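Local structure of putative leucoanthocyanidin reductase 1 (Vitis vinifera, 3I5M) at residues P223-L228 and F304-E309. The protein probably catalyses the NADPH-dependent reduction of leucoanthocyanidins to catechin-type flavan-3-ols. Numbering follows the deposited sequence.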
loop_
_atom_site.group_PDB
_atom_site.type_symbol
_atom_site.label_atom_id
_atom_site.label_comp_id
_atom_site.label_asym_id
_atom_site.label_seq_id
_atom_site.Cartn_x
_atom_site.Cartn_y
_atom_site.Cartn_z
ATOM N N PRO A 223 12.259 2.845 7.101
ATOM C CA PRO A 223 13.294 3.909 7.173
ATOM C C PRO A 223 13.389 4.494 8.576
ATOM O O PRO A 223 12.382 5.009 9.103
ATOM C CB PRO A 223 12.795 4.974 6.185
ATOM C CG PRO A 223 11.267 4.785 6.147
ATOM C CD PRO A 223 10.976 3.329 6.549
ATOM N N SER A 224 14.577 4.403 9.180
ATOM C CA SER A 224 14.805 4.924 10.540
ATOM C C SER A 224 14.470 6.404 10.740
ATOM O O SER A 224 14.035 6.795 11.817
ATOM C CB SER A 224 16.237 4.634 11.020
ATOM O OG SER A 224 17.217 5.096 10.103
ATOM N N CYS A 225 14.671 7.222 9.710
ATOM C CA CYS A 225 14.458 8.669 9.816
ATOM C C CYS A 225 12.981 8.963 9.895
ATOM O O CYS A 225 12.581 10.027 10.369
ATOM C CB CYS A 225 15.027 9.387 8.591
ATOM S SG CYS A 225 14.179 8.916 7.014
ATOM N N ASN A 226 12.175 8.026 9.398
ATOM C CA ASN A 226 10.724 8.170 9.394
ATOM C C ASN A 226 10.017 7.299 10.430
ATOM O O ASN A 226 8.791 7.120 10.382
ATOM C CB ASN A 226 10.172 7.954 7.979
ATOM C CG ASN A 226 10.659 9.022 7.007
ATOM O OD1 ASN A 226 11.306 9.971 7.423
ATOM N ND2 ASN A 226 10.354 8.875 5.725
ATOM N N CYS A 227 10.792 6.779 11.383
ATOM C CA CYS A 227 10.235 6.009 12.501
ATOM C C CYS A 227 9.800 6.898 13.706
ATOM O O CYS A 227 10.623 7.345 14.519
ATOM C CB CYS A 227 11.238 4.941 12.922
ATOM S SG CYS A 227 10.611 3.800 14.141
ATOM N N LEU A 228 8.498 7.147 13.809
ATOM C CA LEU A 228 7.966 8.154 14.727
ATOM C C LEU A 228 6.748 7.682 15.527
ATOM O O LEU A 228 5.988 6.827 15.065
ATOM C CB LEU A 228 7.562 9.393 13.933
ATOM C CG LEU A 228 8.622 10.203 13.180
ATOM C CD1 LEU A 228 7.934 11.199 12.277
ATOM C CD2 LEU A 228 9.601 10.939 14.120
ATOM N N PHE A 304 15.099 8.007 1.489
ATOM C CA PHE A 304 13.674 8.219 1.592
ATOM C C PHE A 304 13.402 9.713 1.746
ATOM O O PHE A 304 14.287 10.479 2.114
ATOM C CB PHE A 304 13.122 7.457 2.804
ATOM C CG PHE A 304 12.747 6.042 2.507
ATOM C CD1 PHE A 304 11.428 5.705 2.244
ATOM C CD2 PHE A 304 13.710 5.043 2.472
ATOM C CE1 PHE A 304 11.061 4.388 1.958
ATOM C CE2 PHE A 304 13.353 3.720 2.172
ATOM C CZ PHE A 304 12.022 3.398 1.921
ATOM N N ARG A 305 12.181 10.132 1.459
ATOM C CA ARG A 305 11.758 11.464 1.823
ATOM C C ARG A 305 11.354 11.498 3.300
ATOM O O ARG A 305 10.641 10.618 3.774
ATOM C CB ARG A 305 10.607 11.904 0.929
ATOM C CG ARG A 305 10.999 12.018 -0.525
ATOM C CD ARG A 305 9.822 12.406 -1.372
ATOM N NE ARG A 305 9.330 13.748 -1.055
ATOM C CZ ARG A 305 8.200 14.271 -1.540
ATOM N NH1 ARG A 305 7.417 13.566 -2.363
ATOM N NH2 ARG A 305 7.851 15.501 -1.196
ATOM N N THR A 306 11.825 12.514 4.018
ATOM C CA THR A 306 11.453 12.712 5.421
ATOM C C THR A 306 10.037 13.272 5.578
ATOM O O THR A 306 9.507 13.952 4.684
ATOM C CB THR A 306 12.451 13.623 6.190
ATOM O OG1 THR A 306 12.389 14.967 5.688
ATOM C CG2 THR A 306 13.869 13.108 6.067
ATOM N N VAL A 307 9.433 12.969 6.726
ATOM C CA VAL A 307 8.135 13.509 7.093
ATOM C C VAL A 307 8.223 15.032 7.113
ATOM O O VAL A 307 7.289 15.703 6.692
ATOM C CB VAL A 307 7.644 12.969 8.456
ATOM C CG1 VAL A 307 6.199 13.347 8.678
ATOM C CG2 VAL A 307 7.745 11.467 8.513
ATOM N N GLU A 308 9.354 15.566 7.580
ATOM C CA GLU A 308 9.632 17.005 7.522
ATOM C C GLU A 308 9.361 17.607 6.136
ATOM O O GLU A 308 8.694 18.641 6.035
ATOM C CB GLU A 308 11.073 17.310 7.950
ATOM C CG GLU A 308 11.266 17.701 9.413
ATOM N N GLU A 309 9.857 16.964 5.076
ATOM C CA GLU A 309 9.663 17.477 3.721
ATOM C C GLU A 309 8.303 17.107 3.144
ATOM O O GLU A 309 7.757 17.850 2.320
ATOM C CB GLU A 309 10.825 17.095 2.784
ATOM C CG GLU A 309 11.026 15.585 2.505
ATOM C CD GLU A 309 12.441 15.237 1.982
ATOM O OE1 GLU A 309 13.446 15.513 2.683
ATOM O OE2 GLU A 309 12.547 14.681 0.865
HETATM O O HOH W 1 11.645 12.343 9.155
#
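Asn226 reaches across to the turn before helix 307-314 and donates from ND2 to Arg305 O at 2.6 Å. The N-H...O angle of 161° makes the bond nearly straight, and the acceptor lies close to the Asn226 amide plane, whereas the donor is tilted 26° from the plane of the Arg305 carbonyl. The first torsion sets CG anti to the carbonyl carbon, which carries the amide over to this backbone; ND2 also makes a weak bond to Phe195 O, and the two acceptors are consistent with the amide being turned this way, ND2 toward the carbonyls. Its other branch, OD1, lies against the start of the helix, 3.4 Å from Thr306 CA.

Hydrophobic contacts flank the buried amide. Pro223 lays CB over one face of the Phe304 ring, 4.0 Å from the centroid and 20° off the ring normal, a CH-pi contact with the proline crossing the aromatic side chain at about a right angle. Phe204 also stacks with this ring. Beyond the amide, Leu228 CD1 meets Val307 CG2 tip to tip at 3.8 Å, and Leu233 of helix 230-241 touches both side chains.

The solvent side is looser. Exposed Cys225 comes only within 4.3 Å of Thr306 CG2 through SG, and a water bridges Cys225 O (2.8 Å) and, weakly, Val307 N. On the helix side, Thr306 OG1 accepts from Glu309 N at 3.3 Å and donates to Glu309 OE1.

Thr306 is therefore a classical N-cap. The contact joins helix 307-314, the last modelled helix, to edge strand 227-228 of the small mixed sheet, which accompanies the parallel Rossmann-type sheet of this NmrA-like reductase; Pro223 lies about 6 Å, side chain to side chain, from the NADP(+)-binding Asn160.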